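Local coordinates for protein alpha-galactosidase (Lactobacillus brevis, PDB 3MI6) that probably releases terminal, non-reducing alpha-D-galactose residues from alpha-D-galactosides by hydrolysis, at residues Q33-Y36 / G37-I40; F138-R141 / I142-L145; N335-A339 / T340-F344; V448-M451 / A452-E455; V623-Y626 / K627-Q631. All blocks are in the same frame, centred on the assembly; numbering follows the deposited sequence.

Interaction 1: Q33-Y36 / G37-I40; sequences QIYY and GPRI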
loop_
_atom_site.group_PDB
_atom_site.type_symbol
_atom_site.label_atom_id
_atom_site.label_comp_id
_atom_site.label_asym_id
_atom_site.label_seq_id
_atom_site.Cartn_x
_atom_site.Cartn_y
_atom_site.Cartn_z
ATOM N N GLN D 33 -28.023 -15.783 12.693
ATOM C CA GLN D 33 -27.498 -15.819 11.341
ATOM C C GLN D 33 -26.442 -16.900 11.290
ATOM O O GLN D 33 -25.615 -16.992 12.193
ATOM C CB GLN D 33 -26.908 -14.458 11.006
ATOM C CG GLN D 33 -25.898 -14.462 9.933
ATOM C CD GLN D 33 -26.482 -14.785 8.594
ATOM O OE1 GLN D 33 -27.677 -14.577 8.331
ATOM N NE2 GLN D 33 -25.631 -15.288 7.714
ATOM N N ILE D 34 -26.492 -17.740 10.259
ATOM C CA ILE D 34 -25.544 -18.848 10.155
ATOM C C ILE D 34 -24.508 -18.630 9.033
ATOM O O ILE D 34 -23.314 -18.833 9.229
ATOM C CB ILE D 34 -26.265 -20.211 9.923
ATOM C CG1 ILE D 34 -27.488 -20.341 10.816
ATOM C CG2 ILE D 34 -25.331 -21.384 10.189
ATOM C CD1 ILE D 34 -28.077 -21.711 10.781
ATOM N N TYR D 35 -24.972 -18.215 7.860
ATOM C CA TYR D 35 -24.093 -18.150 6.707
ATOM C C TYR D 35 -24.708 -17.436 5.505
ATOM O O TYR D 35 -25.880 -17.626 5.189
ATOM C CB TYR D 35 -23.671 -19.563 6.303
ATOM C CG TYR D 35 -23.032 -19.608 4.947
ATOM C CD1 TYR D 35 -21.669 -19.348 4.785
ATOM C CD2 TYR D 35 -23.785 -19.893 3.818
ATOM C CE1 TYR D 35 -21.077 -19.385 3.519
ATOM C CE2 TYR D 35 -23.210 -19.924 2.568
ATOM C CZ TYR D 35 -21.861 -19.668 2.423
ATOM O OH TYR D 35 -21.305 -19.709 1.172
ATOM N N TYR D 36 -23.909 -16.613 4.835
ATOM C CA TYR D 36 -24.336 -15.958 3.597
ATOM C C TYR D 36 -23.106 -15.948 2.722
ATOM O O TYR D 36 -22.054 -15.451 3.124
ATOM C CB TYR D 36 -24.879 -14.543 3.857
ATOM C CG TYR D 36 -25.468 -13.833 2.646
ATOM C CD1 TYR D 36 -25.943 -14.542 1.549
ATOM C CD2 TYR D 36 -25.569 -12.445 2.615
ATOM C CE1 TYR D 36 -26.487 -13.881 0.435
ATOM C CE2 TYR D 36 -26.107 -11.773 1.510
ATOM C CZ TYR D 36 -26.562 -12.493 0.420
ATOM O OH TYR D 36 -27.091 -11.816 -0.672
ATOM N N GLY D 37 -23.217 -16.558 1.551
ATOM C CA GLY D 37 -22.050 -16.819 0.729
ATOM C C GLY D 37 -22.464 -17.577 -0.508
ATOM O O GLY D 37 -23.645 -17.621 -0.833
ATOM N N PRO D 38 -21.494 -18.166 -1.225
ATOM C CA PRO D 38 -21.896 -19.017 -2.352
ATOM C C PRO D 38 -22.865 -20.110 -1.877
ATOM O O PRO D 38 -22.868 -20.460 -0.691
ATOM C CB PRO D 38 -20.569 -19.629 -2.814
ATOM C CG PRO D 38 -19.518 -18.686 -2.339
ATOM C CD PRO D 38 -20.027 -18.069 -1.083
ATOM N N ARG D 39 -23.679 -20.635 -2.788
ATOM C CA ARG D 39 -24.648 -21.668 -2.439
ATOM C C ARG D 39 -24.015 -22.898 -1.780
ATOM O O ARG D 39 -22.967 -23.388 -2.214
ATOM C CB ARG D 39 -25.442 -22.076 -3.677
ATOM C CG ARG D 39 -26.617 -23.006 -3.379
ATOM C CD ARG D 39 -27.700 -22.876 -4.455
ATOM N NE ARG D 39 -28.638 -23.998 -4.494
ATOM C CZ ARG D 39 -29.373 -24.289 -5.560
ATOM N NH1 ARG D 39 -29.254 -23.545 -6.650
ATOM N NH2 ARG D 39 -30.208 -25.321 -5.554
ATOM N N ILE D 40 -24.646 -23.388 -0.718
ATOM C CA ILE D 40 -24.257 -24.661 -0.115
ATOM C C ILE D 40 -25.500 -25.521 0.098
ATOM O O ILE D 40 -26.615 -25.037 0.009
ATOM C CB ILE D 40 -23.430 -24.496 1.194
ATOM C CG1 ILE D 40 -24.307 -24.088 2.376
ATOM C CG2 ILE D 40 -22.303 -23.511 0.991
ATOM C CD1 ILE D 40 -23.539 -23.915 3.671
#

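Interaction 2: F138-R141 / I142-L145; sequences FNDR and ITGL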
loop_
_atom_site.group_PDB
_atom_site.type_symbol
_atom_site.label_atom_id
_atom_site.label_comp_id
_atom_site.label_asym_id
_atom_site.label_seq_id
_atom_site.Cartn_x
_atom_site.Cartn_y
_atom_site.Cartn_z
ATOM N N PHE D 138 -42.178 -12.511 15.213
ATOM C CA PHE D 138 -41.756 -12.664 16.599
ATOM C C PHE D 138 -42.706 -11.878 17.498
ATOM O O PHE D 138 -43.525 -11.098 17.018
ATOM C CB PHE D 138 -40.331 -12.127 16.803
ATOM C CG PHE D 138 -39.283 -12.792 15.945
ATOM C CD1 PHE D 138 -39.235 -12.568 14.576
ATOM C CD2 PHE D 138 -38.322 -13.615 16.513
ATOM C CE1 PHE D 138 -38.271 -13.175 13.800
ATOM C CE2 PHE D 138 -37.361 -14.212 15.737
ATOM C CZ PHE D 138 -37.339 -13.994 14.385
ATOM N N ASN D 139 -42.585 -12.083 18.806
ATOM C CA ASN D 139 -43.324 -11.309 19.790
ATOM C C ASN D 139 -42.387 -10.980 20.928
ATOM O O ASN D 139 -41.560 -11.803 21.328
ATOM C CB ASN D 139 -44.518 -12.096 20.354
ATOM C CG ASN D 139 -45.660 -12.251 19.354
ATOM O OD1 ASN D 139 -46.040 -13.370 18.997
ATOM N ND2 ASN D 139 -46.216 -11.129 18.910
ATOM N N ASP D 140 -42.533 -9.774 21.454
ATOM C CA ASP D 140 -41.803 -9.336 22.626
ATOM C C ASP D 140 -42.481 -9.789 23.935
ATOM O O ASP D 140 -43.629 -9.415 24.225
ATOM C CB ASP D 140 -41.689 -7.818 22.588
ATOM C CG ASP D 140 -40.925 -7.260 23.766
ATOM O OD1 ASP D 140 -39.957 -7.924 24.228
ATOM O OD2 ASP D 140 -41.291 -6.143 24.211
ATOM N N ARG D 141 -41.763 -10.592 24.717
ATOM C CA ARG D 141 -42.214 -11.003 26.046
ATOM C C ARG D 141 -42.456 -9.826 26.999
ATOM O O ARG D 141 -43.141 -9.974 28.011
ATOM C CB ARG D 141 -41.199 -11.953 26.693
ATOM C CG ARG D 141 -40.922 -13.219 25.894
ATOM C CD ARG D 141 -40.154 -14.250 26.715
ATOM N NE ARG D 141 -38.753 -13.886 26.914
ATOM C CZ ARG D 141 -37.733 -14.555 26.384
ATOM N NH1 ARG D 141 -37.969 -15.629 25.630
ATOM N NH2 ARG D 141 -36.482 -14.167 26.617
ATOM N N ILE D 142 -41.885 -8.666 26.690
ATOM C CA ILE D 142 -41.978 -7.517 27.584
ATOM C C ILE D 142 -43.103 -6.528 27.246
ATOM O O ILE D 142 -43.747 -5.992 28.145
ATOM C CB ILE D 142 -40.641 -6.740 27.665
ATOM C CG1 ILE D 142 -39.524 -7.642 28.187
ATOM C CG2 ILE D 142 -40.790 -5.524 28.550
ATOM C CD1 ILE D 142 -38.216 -6.920 28.426
ATOM N N THR D 143 -43.349 -6.275 25.968
ATOM C CA THR D 143 -44.282 -5.208 25.632
ATOM C C THR D 143 -45.434 -5.685 24.780
ATOM O O THR D 143 -46.424 -4.975 24.629
ATOM C CB THR D 143 -43.588 -4.038 24.904
ATOM O OG1 THR D 143 -43.257 -4.431 23.563
ATOM C CG2 THR D 143 -42.328 -3.623 25.646
ATOM N N GLY D 144 -45.296 -6.874 24.208
ATOM C CA GLY D 144 -46.351 -7.419 23.375
ATOM C C GLY D 144 -46.290 -7.013 21.916
ATOM O O GLY D 144 -47.040 -7.540 21.092
ATOM N N LEU D 145 -45.402 -6.070 21.606
ATOM C CA LEU D 145 -45.111 -5.666 20.234
ATOM C C LEU D 145 -44.839 -6.890 19.379
ATOM O O LEU D 145 -44.228 -7.854 19.839
ATOM C CB LEU D 145 -43.881 -4.753 20.215
ATOM C CG LEU D 145 -43.157 -4.530 18.884
ATOM C CD1 LEU D 145 -43.381 -3.129 18.381
ATOM C CD2 LEU D 145 -41.684 -4.768 19.053
#

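Interaction 3: N335-A339 / T340-F344; sequences NNWEA and TYFDF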
loop_
_atom_site.group_PDB
_atom_site.type_symbol
_atom_site.label_atom_id
_atom_site.label_comp_id
_atom_site.label_asym_id
_atom_site.label_seq_id
_atom_site.Cartn_x
_atom_site.Cartn_y
_atom_site.Cartn_z
ATOM N N ASN D 335 -33.388 20.177 -24.153
ATOM C CA ASN D 335 -33.794 20.946 -22.985
ATOM C C ASN D 335 -33.167 22.335 -23.097
ATOM O O ASN D 335 -31.958 22.447 -23.356
ATOM C CB ASN D 335 -33.308 20.212 -21.727
ATOM C CG ASN D 335 -33.741 20.877 -20.427
ATOM O OD1 ASN D 335 -33.872 22.102 -20.341
ATOM N ND2 ASN D 335 -33.943 20.062 -19.395
ATOM N N ASN D 336 -33.978 23.384 -22.918
ATOM C CA ASN D 336 -33.513 24.773 -23.100
ATOM C C ASN D 336 -32.800 25.428 -21.901
ATOM O O ASN D 336 -32.462 26.609 -21.948
ATOM C CB ASN D 336 -34.668 25.668 -23.529
ATOM C CG ASN D 336 -35.702 25.831 -22.439
ATOM O OD1 ASN D 336 -36.291 24.852 -21.994
ATOM N ND2 ASN D 336 -35.925 27.065 -21.999
ATOM N N TRP D 337 -32.568 24.655 -20.841
ATOM C CA TRP D 337 -31.956 25.164 -19.613
ATOM C C TRP D 337 -30.599 25.852 -19.841
ATOM O O TRP D 337 -30.526 27.079 -19.796
ATOM C CB TRP D 337 -31.879 24.064 -18.531
ATOM C CG TRP D 337 -31.080 24.440 -17.283
ATOM C CD1 TRP D 337 -30.027 23.756 -16.753
ATOM C CD2 TRP D 337 -31.270 25.589 -16.438
ATOM N NE1 TRP D 337 -29.551 24.398 -15.637
ATOM C CE2 TRP D 337 -30.298 25.522 -15.418
ATOM C CE3 TRP D 337 -32.165 26.664 -16.448
ATOM C CZ2 TRP D 337 -30.198 26.477 -14.417
ATOM C CZ3 TRP D 337 -32.065 27.616 -15.452
ATOM C CH2 TRP D 337 -31.085 27.514 -14.447
ATOM N N GLU D 338 -29.538 25.074 -20.084
ATOM C CA GLU D 338 -28.190 25.627 -20.331
ATOM C C GLU D 338 -28.103 26.394 -21.668
ATOM O O GLU D 338 -27.071 26.997 -22.001
ATOM C CB GLU D 338 -27.112 24.524 -20.293
ATOM C CG GLU D 338 -26.889 23.833 -18.933
ATOM C CD GLU D 338 -25.700 22.836 -18.952
ATOM O OE1 GLU D 338 -24.625 23.200 -19.497
ATOM O OE2 GLU D 338 -25.842 21.698 -18.421
ATOM N N ALA D 339 -29.202 26.367 -22.420
ATOM C CA ALA D 339 -29.276 27.013 -23.720
ATOM C C ALA D 339 -29.739 28.457 -23.622
ATOM O O ALA D 339 -29.240 29.314 -24.341
ATOM C CB ALA D 339 -30.195 26.232 -24.634
ATOM N N THR D 340 -30.693 28.723 -22.735
ATOM C CA THR D 340 -31.277 30.060 -22.621
ATOM C C THR D 340 -31.209 30.522 -21.153
ATOM O O THR D 340 -31.006 31.708 -20.870
ATOM C CB THR D 340 -32.638 30.152 -23.376
ATOM O OG1 THR D 340 -33.439 29.008 -23.061
ATOM C CG2 THR D 340 -32.435 30.222 -24.889
ATOM N N TYR D 341 -31.373 29.589 -20.223
ATOM C CA TYR D 341 -31.744 29.863 -18.833
ATOM C C TYR D 341 -33.066 30.642 -18.856
ATOM O O TYR D 341 -33.906 30.402 -19.726
ATOM C CB TYR D 341 -30.636 30.639 -18.113
ATOM C CG TYR D 341 -29.336 29.843 -18.037
ATOM C CD1 TYR D 341 -29.154 28.867 -17.056
ATOM C CD2 TYR D 341 -28.301 30.048 -18.957
ATOM C CE1 TYR D 341 -27.974 28.127 -16.980
ATOM C CE2 TYR D 341 -27.112 29.310 -18.890
ATOM C CZ TYR D 341 -26.958 28.350 -17.897
ATOM O OH TYR D 341 -25.799 27.607 -17.814
ATOM N N PHE D 342 -33.265 31.563 -17.920
ATOM C CA PHE D 342 -34.569 32.224 -17.775
ATOM C C PHE D 342 -34.878 33.183 -18.926
ATOM O O PHE D 342 -36.010 33.655 -19.064
ATOM C CB PHE D 342 -34.660 32.970 -16.441
ATOM C CG PHE D 342 -34.280 32.137 -15.255
ATOM C CD1 PHE D 342 -35.174 31.223 -14.719
ATOM C CD2 PHE D 342 -33.026 32.266 -14.673
ATOM C CE1 PHE D 342 -34.821 30.449 -13.624
ATOM C CE2 PHE D 342 -32.667 31.496 -13.574
ATOM C CZ PHE D 342 -33.567 30.586 -13.051
ATOM N N ASP D 343 -33.865 33.464 -19.744
ATOM C CA ASP D 343 -33.987 34.440 -20.831
ATOM C C ASP D 343 -34.584 33.812 -22.090
ATOM O O ASP D 343 -33.862 33.500 -23.047
ATOM C CB ASP D 343 -32.624 35.092 -21.135
ATOM C CG ASP D 343 -32.689 36.137 -22.256
ATOM O OD1 ASP D 343 -33.800 36.566 -22.648
ATOM O OD2 ASP D 343 -31.611 36.535 -22.741
ATOM N N PHE D 344 -35.903 33.627 -22.080
ATOM C CA PHE D 344 -36.602 33.075 -23.235
ATOM C C PHE D 344 -38.059 33.505 -23.309
ATOM O O PHE D 344 -38.610 34.057 -22.363
ATOM C CB PHE D 344 -36.486 31.533 -23.287
ATOM C CG PHE D 344 -37.315 30.811 -22.248
ATOM C CD1 PHE D 344 -38.681 30.619 -22.436
ATOM C CD2 PHE D 344 -36.724 30.309 -21.090
ATOM C CE1 PHE D 344 -39.446 29.956 -21.492
ATOM C CE2 PHE D 344 -37.487 29.640 -20.136
ATOM C CZ PHE D 344 -38.850 29.466 -20.342
#

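Interaction 4: V448-M451 / A452-E455; sequences VLDM and ARPE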
loop_
_atom_site.group_PDB
_atom_site.type_symbol
_atom_site.label_atom_id
_atom_site.label_comp_id
_atom_site.label_asym_id
_atom_site.label_seq_id
_atom_site.Cartn_x
_atom_site.Cartn_y
_atom_site.Cartn_z
ATOM N N VAL D 448 -39.034 24.905 1.808
ATOM C CA VAL D 448 -39.723 23.674 1.448
ATOM C C VAL D 448 -41.129 23.550 2.042
ATOM O O VAL D 448 -41.369 23.931 3.185
ATOM C CB VAL D 448 -38.831 22.400 1.664
ATOM C CG1 VAL D 448 -37.454 22.767 2.185
ATOM C CG2 VAL D 448 -39.494 21.415 2.574
ATOM N N LEU D 449 -42.063 23.054 1.232
ATOM C CA LEU D 449 -43.441 22.806 1.667
ATOM C C LEU D 449 -43.528 21.625 2.606
ATOM O O LEU D 449 -42.856 20.624 2.414
ATOM C CB LEU D 449 -44.326 22.480 0.470
ATOM C CG LEU D 449 -44.458 23.579 -0.564
ATOM C CD1 LEU D 449 -45.168 23.056 -1.805
ATOM C CD2 LEU D 449 -45.192 24.741 0.081
ATOM N N ASP D 450 -44.394 21.714 3.598
ATOM C CA ASP D 450 -44.627 20.560 4.455
ATOM C C ASP D 450 -45.389 19.422 3.750
ATOM O O ASP D 450 -46.603 19.299 3.861
ATOM C CB ASP D 450 -45.348 20.993 5.721
ATOM C CG ASP D 450 -45.473 19.887 6.708
ATOM O OD1 ASP D 450 -45.185 18.739 6.333
ATOM O OD2 ASP D 450 -45.857 20.157 7.860
HETATM N N MSE D 451 -44.656 18.589 3.032
HETATM C CA MSE D 451 -45.225 17.430 2.348
HETATM C C MSE D 451 -45.870 16.434 3.294
HETATM O O MSE D 451 -46.477 15.463 2.859
HETATM C CB MSE D 451 -44.134 16.696 1.562
HETATM C CG MSE D 451 -43.492 17.509 0.450
HETATM SE SE MSE D 451 -44.770 17.981 -0.955
HETATM C CE MSE D 451 -45.316 16.189 -1.485
ATOM N N ALA D 452 -45.703 16.649 4.591
ATOM C CA ALA D 452 -46.252 15.737 5.579
ATOM C C ALA D 452 -47.755 15.941 5.696
ATOM O O ALA D 452 -48.460 15.095 6.242
ATOM C CB ALA D 452 -45.581 15.942 6.922
ATOM N N ARG D 453 -48.241 17.067 5.177
ATOM C CA ARG D 453 -49.663 17.392 5.221
ATOM C C ARG D 453 -50.380 16.908 3.970
ATOM O O ARG D 453 -50.026 17.290 2.856
ATOM C CB ARG D 453 -49.857 18.898 5.340
ATOM C CG ARG D 453 -49.183 19.532 6.519
ATOM C CD ARG D 453 -48.907 20.988 6.227
ATOM N NE ARG D 453 -48.769 21.754 7.457
ATOM C CZ ARG D 453 -49.684 22.603 7.914
ATOM N NH1 ARG D 453 -50.805 22.811 7.232
ATOM N NH2 ARG D 453 -49.470 23.254 9.051
ATOM N N PRO D 454 -51.397 16.066 4.153
ATOM C CA PRO D 454 -52.188 15.586 3.018
ATOM C C PRO D 454 -52.921 16.702 2.272
ATOM O O PRO D 454 -53.294 16.510 1.122
ATOM C CB PRO D 454 -53.170 14.610 3.670
ATOM C CG PRO D 454 -52.452 14.132 4.883
ATOM C CD PRO D 454 -51.672 15.309 5.383
ATOM N N GLU D 455 -53.133 17.853 2.893
ATOM C CA GLU D 455 -53.747 18.949 2.151
ATOM C C GLU D 455 -52.776 19.453 1.088
ATOM O O GLU D 455 -53.177 19.877 0.010
ATOM C CB GLU D 455 -54.242 20.088 3.074
ATOM C CG GLU D 455 -53.177 20.804 3.922
ATOM C CD GLU D 455 -53.078 20.283 5.372
ATOM O OE1 GLU D 455 -53.279 19.060 5.609
ATOM O OE2 GLU D 455 -52.784 21.105 6.276
#

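Interaction 5: V623-Y626 / K627-Q631; sequences VAFY and KCYRQ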
loop_
_atom_site.group_PDB
_atom_site.type_symbol
_atom_site.label_atom_id
_atom_site.label_comp_id
_atom_site.label_asym_id
_atom_site.label_seq_id
_atom_site.Cartn_x
_atom_site.Cartn_y
_atom_site.Cartn_z
ATOM N N VAL D 623 -27.338 11.606 -33.483
ATOM C CA VAL D 623 -28.711 11.184 -33.234
ATOM C C VAL D 623 -29.126 9.950 -34.049
ATOM O O VAL D 623 -29.767 9.036 -33.517
ATOM C CB VAL D 623 -29.695 12.357 -33.459
ATOM C CG1 VAL D 623 -31.156 11.892 -33.308
ATOM C CG2 VAL D 623 -29.392 13.485 -32.489
ATOM N N ALA D 624 -28.755 9.915 -35.332
ATOM C CA ALA D 624 -29.024 8.746 -36.179
ATOM C C ALA D 624 -28.237 7.550 -35.671
ATOM O O ALA D 624 -28.734 6.427 -35.629
ATOM C CB ALA D 624 -28.661 9.034 -37.603
ATOM N N PHE D 625 -27.002 7.804 -35.269
ATOM C CA PHE D 625 -26.179 6.751 -34.716
ATOM C C PHE D 625 -26.793 6.218 -33.432
ATOM O O PHE D 625 -26.924 5.006 -33.250
ATOM C CB PHE D 625 -24.764 7.256 -34.432
ATOM C CG PHE D 625 -23.873 6.218 -33.825
ATOM C CD1 PHE D 625 -23.463 5.125 -34.567
ATOM C CD2 PHE D 625 -23.442 6.331 -32.521
ATOM C CE1 PHE D 625 -22.646 4.170 -34.021
ATOM C CE2 PHE D 625 -22.612 5.375 -31.967
ATOM C CZ PHE D 625 -22.217 4.302 -32.716
ATOM N N TYR D 626 -27.156 7.127 -32.531
ATOM C CA TYR D 626 -27.685 6.718 -31.246
ATOM C C TYR D 626 -28.977 5.941 -31.407
ATOM O O TYR D 626 -29.183 4.922 -30.734
ATOM C CB TYR D 626 -27.912 7.919 -30.347
ATOM C CG TYR D 626 -28.423 7.554 -28.975
ATOM C CD1 TYR D 626 -27.561 7.056 -28.004
ATOM C CD2 TYR D 626 -29.767 7.718 -28.639
ATOM C CE1 TYR D 626 -28.025 6.723 -26.734
ATOM C CE2 TYR D 626 -30.243 7.387 -27.377
ATOM C CZ TYR D 626 -29.369 6.896 -26.428
ATOM O OH TYR D 626 -29.826 6.583 -25.173
ATOM N N LYS D 627 -29.847 6.428 -32.296
ATOM C CA LYS D 627 -31.130 5.774 -32.560
ATOM C C LYS D 627 -30.940 4.351 -33.108
ATOM O O LYS D 627 -31.632 3.420 -32.693
ATOM C CB LYS D 627 -31.969 6.595 -33.542
ATOM C CG LYS D 627 -32.551 7.903 -33.009
ATOM C CD LYS D 627 -33.369 8.585 -34.108
ATOM C CE LYS D 627 -34.132 9.777 -33.593
ATOM N NZ LYS D 627 -35.036 10.351 -34.642
ATOM N N CYS D 628 -30.005 4.206 -34.043
ATOM C CA CYS D 628 -29.671 2.924 -34.674
ATOM C C CYS D 628 -29.340 1.903 -33.597
ATOM O O CYS D 628 -29.703 0.744 -33.700
ATOM C CB CYS D 628 -28.476 3.118 -35.633
ATOM S SG CYS D 628 -27.997 1.764 -36.824
ATOM N N TYR D 629 -28.673 2.343 -32.541
ATOM C CA TYR D 629 -28.191 1.410 -31.548
ATOM C C TYR D 629 -28.776 1.709 -30.186
ATOM O O TYR D 629 -28.139 1.465 -29.157
ATOM C CB TYR D 629 -26.656 1.454 -31.478
ATOM C CG TYR D 629 -25.947 0.915 -32.699
ATOM C CD1 TYR D 629 -25.796 -0.451 -32.888
ATOM C CD2 TYR D 629 -25.420 1.768 -33.656
ATOM C CE1 TYR D 629 -25.145 -0.958 -34.000
ATOM C CE2 TYR D 629 -24.769 1.270 -34.770
ATOM C CZ TYR D 629 -24.636 -0.098 -34.935
ATOM O OH TYR D 629 -23.995 -0.606 -36.040
ATOM N N ARG D 630 -29.994 2.228 -30.163
ATOM C CA ARG D 630 -30.556 2.674 -28.901
ATOM C C ARG D 630 -30.772 1.520 -27.920
ATOM O O ARG D 630 -30.491 1.659 -26.735
ATOM C CB ARG D 630 -31.849 3.466 -29.120
ATOM C CG ARG D 630 -32.244 4.385 -27.965
ATOM C CD ARG D 630 -33.737 4.519 -27.947
ATOM N NE ARG D 630 -34.259 5.784 -28.466
ATOM C CZ ARG D 630 -34.769 5.955 -29.683
ATOM N NH1 ARG D 630 -34.802 4.950 -30.547
ATOM N NH2 ARG D 630 -35.233 7.145 -30.039
ATOM N N GLN D 631 -31.252 0.386 -28.421
ATOM C CA GLN D 631 -31.530 -0.776 -27.581
ATOM C C GLN D 631 -30.257 -1.278 -26.897
ATOM O O GLN D 631 -30.257 -1.685 -25.718
ATOM C CB GLN D 631 -32.155 -1.878 -28.434
ATOM C CG GLN D 631 -32.733 -3.054 -27.662
ATOM C CD GLN D 631 -33.957 -2.684 -26.849
ATOM O OE1 GLN D 631 -34.630 -1.706 -27.154
ATOM N NE2 GLN D 631 -34.250 -3.466 -25.805
#

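Interaction 1: Q33-Y36 / G37-I40
At the corner where strand 31-36 ends and the chain swings off in a new direction at Gly37, Tyr35 spans the bend to meet Pro38 and Ile40. The anchor is a hydrogen bond from Tyr35 OH to Pro38 O, 2.5 Å long, which lies in the carbonyl plane on a lone pair, with a C=O...donor angle of 128°. The accepting oxygen sits at the edge of the ring, in its plane. Tyr35 CG lies anti to the backbone N (chi1 167°), and this sends the ring along the path the chain will take. Its two faces are then used differently: Gly37 N lies above one, offset toward the rim, while Ile40 CD1 lies over the other, 4.0 Å from Tyr35 CD2; Ile40 CG2 approaches Tyr35 CE2 at 4.0 Å. Tyr35, Pro38 and Ile40 also touch Asn709 of the second subunit. Just before the corner, Ile34 and Tyr35 both face Ile22 in a classic beta bulge. Backbone bonds between Gly37 and Ser20 and between Arg39 and His18 keep the bend beside the start of strand 19-25, and Tyr36 packs on Tyr21 of that strand, Phe248 of strand 247-252 and Leu298 of strand 290-301.

Interaction 2: F138-R141 / I142-L145
The chain reverses between Asp140 and Leu145, its two halves running 146° apart, and two backbone bonds close the loop: Asp140 N to Leu145 O (3.0 Å, 169° at the hydrogen) and Gly144 N to Asp140 O (3.0 Å). Within this beta hairpin, which connects strands 132-140 and 146-154, the Asp140 carboxylate binds donors of the turn. With CG anti to the backbone N (chi1 -179°), it reaches over the loop residues that follow. OD2 accepts from Thr143 OG1 at 2.7 Å through its anti lone pair, and more weakly from Thr143 N. OD1 takes a weak bond from Ile142 N at 3.2 Å, which fits an Asx turn, and a firmer hydrogen bond from Glu102 N. A weak bond also runs from Leu145 N to Thr143 OG1, 3.3 Å long. One buried acidic group thus gathers donors from both the loop and a neighbouring segment; such a set of N-H and O-H donors would be expected to stabilise its negative charge.

Interaction 3: N335-A339 / T340-F344
Hydrogen bonds between Thr340 and Asn336 set the frame of this short helix. Asn336 O accepts from Thr340 OG1 at 2.8 Å and from Thr340 N at 2.9 Å, the two donors arriving from opposite faces of the carbonyl plane; with OG1 between its backbone N and carbonyl carbon (chi1 46°), the Thr340 hydroxyl turns back to the preceding helical turn. Tyr341 N bonds to Trp337 O at 2.7 Å, and at the helix start Asn335 OD1 caps Trp337 N. The aromatic contacts form a cluster of two T-shaped pairs. Tyr341 drives its edge into one face of the Trp337 six-membered ring, planes at 74° and Tyr341 CD1 3.5 Å from Trp337 CH2. Trp337 in turn offers an edge to the face of Phe342, planes at 78°. A CH-pi contact places Glu338 CA over the Tyr341 ring, whose hydroxyl bonds to Asp582. Separately, Asn336 ND2 lies over the Phe344 face, 3.5 Å from Phe344 CD2. The segment runs from the end of strand 333-335, beside the predicted active site of the TIM barrel: Phe342 and Trp337 lie near Asp368 and Arg444 respectively, while Asn335 ND2 bonds to Asp367 OD1 and Asn336 OD1 to Asp367 N, all three predicted substrate-binding residues.

Interaction 4: V448-M451 / A452-E455
Asp450 and Arg453 bracket a type I beta turn whose closing backbone bond, Arg453 N to Asp450 O, measures 3.1 Å and is nearly straight at 169°. The donor comes from above the carbonyl plane rather than along a lone pair. A second polar link, from Ala452 N to Asp450 OD1, is doubtful because that oxygen is modelled too close to its neighbour. Charged contacts continue from the turn. Asp450 OD2 makes a salt bridge with Arg453 NE at 3.3 Å, its hydrogen bond weak, at the edge of the guanidinium, with carboxylate and guanidinium planes 67° apart. It also accepts from Ser489 OG, which gives that oxygen a second partner. Arg453 NH1 forms a salt bridge with Glu455 OE2 at 2.8 Å, though the hydrogen bond is weak in geometry, and Glu455 OE1 pairs with Arg491. Carbon contacts accompany the charges: the arginine chain, extended from CG to NE, crosses the aspartate roughly perpendicularly, with Arg453 CD 3.6 Å from Asp450 CB. Met451, a selenomethionine, turns the other way; its chain bends at chi2 and chi3 and packs on Tyr504, Val456, Val457 and Leu460. Arg453 is the N-cap residue of helix 454-471, so the alternating acid-base-acid-base row lies right at a helix start. Placed between two carboxylates, Arg453 probably offsets part of the negative charge of both, with Arg491 sharing Glu455.

Interaction 5: V623-Y626 / K627-Q631
Three pairs of side chains, Val623 with Lys627, Phe625 with Tyr629 and Tyr626 with Arg630, are set four residues apart across the end of helix 613-628 and the start of helix 630-635. The backbone is still helical in Lys627 N to Val623 O (2.9 Å) and Cys628 N to Ala624 O (3.0 Å); the next bond, Tyr629 N to Phe625 O, has lengthened to 3.3 Å where Tyr629 leaves helical angles, and Tyr629 N is shared weakly with Tyr626 O. Val623 and Lys627 run side by side, pointing the same way. Extended beyond CG, Lys627 lays CE 3.7 Å from Val623 CG1 and carries NZ to a hydrogen bond with Gly360 O. Phe625 and Tyr629 lean toward each other from different rotamers: the phenylalanine has CG anti to its N (chi1 179°), the tyrosine has CG beside its N (chi1 -68°). Their rings meet obliquely, planes at 56°, with Phe625 CE1 3.7 Å from Tyr629 CE2; both also touch Ile665. Arg630 CG lies 3.7 Å from Tyr626 CE2, and the arginine, bent at chi3, runs crosswise to the tyrosine. Carbon thus meets carbon near the helix, while the polar ends find partners farther off: Tyr626 OH bonds to Gly600 O, Leu602 N and Gln634 NE2, and Arg630 forms salt bridges with Glu362 and Glu329, acids that may well offset the arginine's charge.

Overall arrangement
Read from the N terminus, the five contacts illustrate how local turns punctuate a multidomain glycosidase. All are in series: each joins neighbouring segments, and none nests within or crosses another. Interactions 1 and 2 belong to the N-terminal family region, where a strand turns a corner and a hairpin closes between 132-140 and 146-154; their centres lie about 29 Å apart. Interactions 3, 4 and 5 lie in the Melibiase region: the short helix after the first barrel strand, the turn leading into helix 454-471, and the break between helices 613-628 and 630-635, which faces the strands of the C-terminal sheet. Interactions 2 and 3, about 59 Å apart between centres, lie on opposite sides of the chain's centre.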